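Local coordinates for putative dihydrodipicolinate synthase family protein (Coccidioides immitis, PDB 3QFE) that belongs to the dihydrodipicolinate synthase family of TIM-barrel proteins, with a role of its own that is not established, at residues Y109-P114 and P141-N146. Numbering follows the deposited sequence.
Sequences YVLVLP and PVVIYN
Tyr145 of strand 142-146 inserts its ring between Leu111 and Leu113. From CB outward, CB lies 3.3 Å from Val112 O, and the ring, with CG anti to the backbone N (chi1 -167°), then runs between the two leucines. CG and CD1 meet Leu111 on one side and Leu113 on the other, CD1 sitting 3.5 Å from Leu111 CG, while CE1 touches Leu111 CD2. That methyl covers one ring face and Leu113 CD2 the opposite one, each 4.1 Å from the Tyr145 ring centroid, two CH-pi contacts that sandwich the ring. At the tip, OH and Thr54 OG1 share a hydrogen bond.

Alongside, the strands run parallel as barrel neighbours, a beta-alpha-beta crossover through helix 124-137. Val110 N to Pro141 O, Val143 N to Val110 O and Val112 N to Val143 O are nearly straight bonds. The fourth, Tyr145 N to Val112 O at 2.8 Å, arrives well above the carbonyl plane. On one face Val142 touches Val110 through CG2 and Val112 through CG1; on the other Leu111 CD1 meets Val143 CG1 at 3.7 Å. Four bonds thus pair facing backbone groups in a buried, largely apolar setting, and dispersion holds the tyrosine ring on both faces while its hydroxyl keeps a polar partner.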
ATOM      1  N   TYR A 109       9.229  -6.359  -5.487  1.00 29.08           N
ATOM      2  CA  TYR A 109       9.758  -5.028  -5.291  1.00 29.06           C
ATOM      3  C   TYR A 109       9.863  -4.724  -3.801  1.00 28.94           C
ATOM      4  O   TYR A 109       9.115  -5.286  -2.972  1.00 28.79           O
ATOM      5  CB  TYR A 109       8.822  -3.991  -5.921  1.00 29.23           C
ATOM      6  CG  TYR A 109       8.231  -4.352  -7.273  1.00 28.21           C
ATOM      7  CD1 TYR A 109       8.992  -4.300  -8.441  1.00 29.78           C
ATOM      8  CD2 TYR A 109       6.913  -4.705  -7.381  1.00 26.94           C
ATOM      9  CE1 TYR A 109       8.442  -4.605  -9.670  1.00 28.63           C
ATOM     10  CE2 TYR A 109       6.344  -5.015  -8.612  1.00 29.21           C
ATOM     11  CZ  TYR A 109       7.103  -4.959  -9.744  1.00 29.95           C
ATOM     12  OH  TYR A 109       6.505  -5.281 -10.942  1.00 32.57           O
ATOM     13  N   VAL A 110      10.743  -3.793  -3.455  1.00 28.77           N
ATOM     14  CA  VAL A 110      10.800  -3.334  -2.083  1.00 28.80           C
ATOM     15  C   VAL A 110      10.510  -1.858  -2.027  1.00 30.05           C
ATOM     16  O   VAL A 110      10.947  -1.095  -2.888  1.00 31.17           O
ATOM     17  CB  VAL A 110      12.135  -3.676  -1.359  1.00 28.08           C
ATOM     18  CG1 VAL A 110      12.267  -5.145  -1.253  1.00 27.32           C
ATOM     19  CG2 VAL A 110      13.343  -3.101  -2.086  1.00 28.43           C
ATOM     20  N   LEU A 111       9.758  -1.477  -1.001  1.00 30.10           N
ATOM     21  CA  LEU A 111       9.333  -0.112  -0.795  1.00 31.33           C
ATOM     22  C   LEU A 111      10.092   0.499   0.390  1.00 31.58           C
ATOM     23  O   LEU A 111       9.972   0.032   1.523  1.00 31.86           O
ATOM     24  CB  LEU A 111       7.832  -0.132  -0.572  1.00 30.76           C
ATOM     25  CG  LEU A 111       7.049   1.143  -0.322  1.00 32.66           C
ATOM     26  CD1 LEU A 111       7.025   2.069  -1.524  1.00 31.65           C
ATOM     27  CD2 LEU A 111       5.624   0.695   0.067  1.00 34.20           C
ATOM     28  N   VAL A 112      10.898   1.518   0.121  1.00 32.90           N
ATOM     29  CA  VAL A 112      11.931   1.968   1.055  1.00 33.29           C
ATOM     30  C   VAL A 112      11.722   3.405   1.564  1.00 35.26           C
ATOM     31  O   VAL A 112      11.841   4.357   0.805  1.00 35.24           O
ATOM     32  CB  VAL A 112      13.371   1.849   0.402  1.00 34.37           C
ATOM     33  CG1 VAL A 112      14.502   2.220   1.396  1.00 32.33           C
ATOM     34  CG2 VAL A 112      13.623   0.451  -0.159  1.00 32.76           C
ATOM     35  N   LEU A 113      11.431   3.546   2.860  1.00 36.47           N
ATOM     36  CA  LEU A 113      11.448   4.851   3.552  1.00 38.96           C
ATOM     37  C   LEU A 113      12.839   5.441   3.595  1.00 40.47           C
ATOM     38  O   LEU A 113      13.814   4.700   3.657  1.00 39.55           O
ATOM     39  CB  LEU A 113      10.946   4.723   5.004  1.00 39.03           C
ATOM     40  CG  LEU A 113       9.440   4.465   5.149  1.00 39.48           C
ATOM     41  CD1 LEU A 113       9.120   3.679   6.427  1.00 40.66           C
ATOM     42  CD2 LEU A 113       8.629   5.775   5.060  1.00 41.10           C
ATOM     43  N   PRO A 114      12.937   6.783   3.552  1.00 42.80           N
ATOM     44  CA  PRO A 114      14.241   7.381   3.773  1.00 44.53           C
ATOM     45  C   PRO A 114      14.644   7.165   5.235  1.00 45.53           C
ATOM     46  O   PRO A 114      13.792   6.878   6.089  1.00 43.99           O
ATOM     47  CB  PRO A 114      14.018   8.872   3.446  1.00 46.09           C
ATOM     48  CG  PRO A 114      12.564   9.108   3.647  1.00 45.43           C
ATOM     49  CD  PRO A 114      11.863   7.794   3.418  1.00 43.45           C
ATOM     50  N   PRO A 141      14.125  -4.625  -7.269  1.00 32.18           N
ATOM     51  CA  PRO A 141      13.914  -3.215  -7.664  1.00 32.41           C
ATOM     52  C   PRO A 141      13.315  -2.366  -6.519  1.00 31.64           C
ATOM     53  O   PRO A 141      12.493  -2.857  -5.747  1.00 30.24           O
ATOM     54  CB  PRO A 141      12.933  -3.317  -8.840  1.00 31.86           C
ATOM     55  CG  PRO A 141      13.048  -4.718  -9.355  1.00 31.35           C
ATOM     56  CD  PRO A 141      13.483  -5.579  -8.197  1.00 32.07           C
ATOM     57  N   VAL A 142      13.704  -1.100  -6.452  1.00 31.99           N
ATOM     58  CA  VAL A 142      13.411  -0.246  -5.304  1.00 31.39           C
ATOM     59  C   VAL A 142      12.384   0.857  -5.612  1.00 32.09           C
ATOM     60  O   VAL A 142      12.510   1.570  -6.587  1.00 32.61           O
ATOM     61  CB  VAL A 142      14.733   0.385  -4.757  1.00 32.04           C
ATOM     62  CG1 VAL A 142      14.469   1.541  -3.792  1.00 29.61           C
ATOM     63  CG2 VAL A 142      15.616  -0.697  -4.123  1.00 30.42           C
ATOM     64  N   VAL A 143      11.365   0.970  -4.763  1.00 32.08           N
ATOM     65  CA  VAL A 143      10.418   2.085  -4.833  1.00 33.25           C
ATOM     66  C   VAL A 143      10.644   2.985  -3.604  1.00 34.42           C
ATOM     67  O   VAL A 143      10.571   2.525  -2.454  1.00 33.54           O
ATOM     68  CB  VAL A 143       8.932   1.605  -4.925  1.00 31.97           C
ATOM     69  CG1 VAL A 143       7.982   2.799  -5.040  1.00 30.69           C
ATOM     70  CG2 VAL A 143       8.732   0.687  -6.128  1.00 31.21           C
ATOM     71  N   ILE A 144      10.929   4.255  -3.864  1.00 37.00           N
ATOM     72  CA  ILE A 144      11.127   5.248  -2.815  1.00 39.06           C
ATOM     73  C   ILE A 144       9.792   5.411  -2.125  1.00 40.46           C
ATOM     74  O   ILE A 144       8.751   5.522  -2.796  1.00 40.33           O
ATOM     75  CB  ILE A 144      11.596   6.596  -3.399  1.00 40.35           C
ATOM     76  CG1 ILE A 144      12.968   6.444  -4.055  1.00 40.32           C
ATOM     77  CG2 ILE A 144      11.638   7.685  -2.324  1.00 39.90           C
ATOM     78  CD1 ILE A 144      13.321   7.570  -5.040  1.00 39.38           C
ATOM     79  N   TYR A 145       9.814   5.353  -0.799  1.00 42.23           N
ATOM     80  CA  TYR A 145       8.612   5.518   0.010  1.00 44.64           C
ATOM     81  C   TYR A 145       8.753   6.856   0.691  1.00 48.19           C
ATOM     82  O   TYR A 145       9.514   7.005   1.642  1.00 48.34           O
ATOM     83  CB  TYR A 145       8.524   4.406   1.044  1.00 43.18           C
ATOM     84  CG  TYR A 145       7.199   4.224   1.783  1.00 44.43           C
ATOM     85  CD1 TYR A 145       7.016   3.109   2.602  1.00 44.31           C
ATOM     86  CD2 TYR A 145       6.143   5.154   1.675  1.00 46.03           C
ATOM     87  CE1 TYR A 145       5.828   2.904   3.308  1.00 47.67           C
ATOM     88  CE2 TYR A 145       4.941   4.971   2.383  1.00 48.31           C
ATOM     89  CZ  TYR A 145       4.788   3.832   3.196  1.00 50.23           C
ATOM     90  OH  TYR A 145       3.621   3.591   3.909  1.00 51.84           O
ATOM     91  N   ASN A 146       8.039   7.843   0.179  1.00 52.41           N
ATOM     92  CA  ASN A 146       8.085   9.171   0.743  1.00 57.11           C
ATOM     93  C   ASN A 146       6.966   9.361   1.762  1.00 59.12           C
ATOM     94  O   ASN A 146       5.832   9.671   1.384  1.00 60.42           O
ATOM     95  CB  ASN A 146       7.981  10.216  -0.374  1.00 58.48           C
ATOM     96  CG  ASN A 146       8.560  11.566   0.029  1.00 62.29           C
ATOM     97  OD1 ASN A 146       9.164  11.705   1.096  1.00 64.12           O
ATOM     98  ND2 ASN A 146       8.388  12.569  -0.835  1.00 65.80           N
TER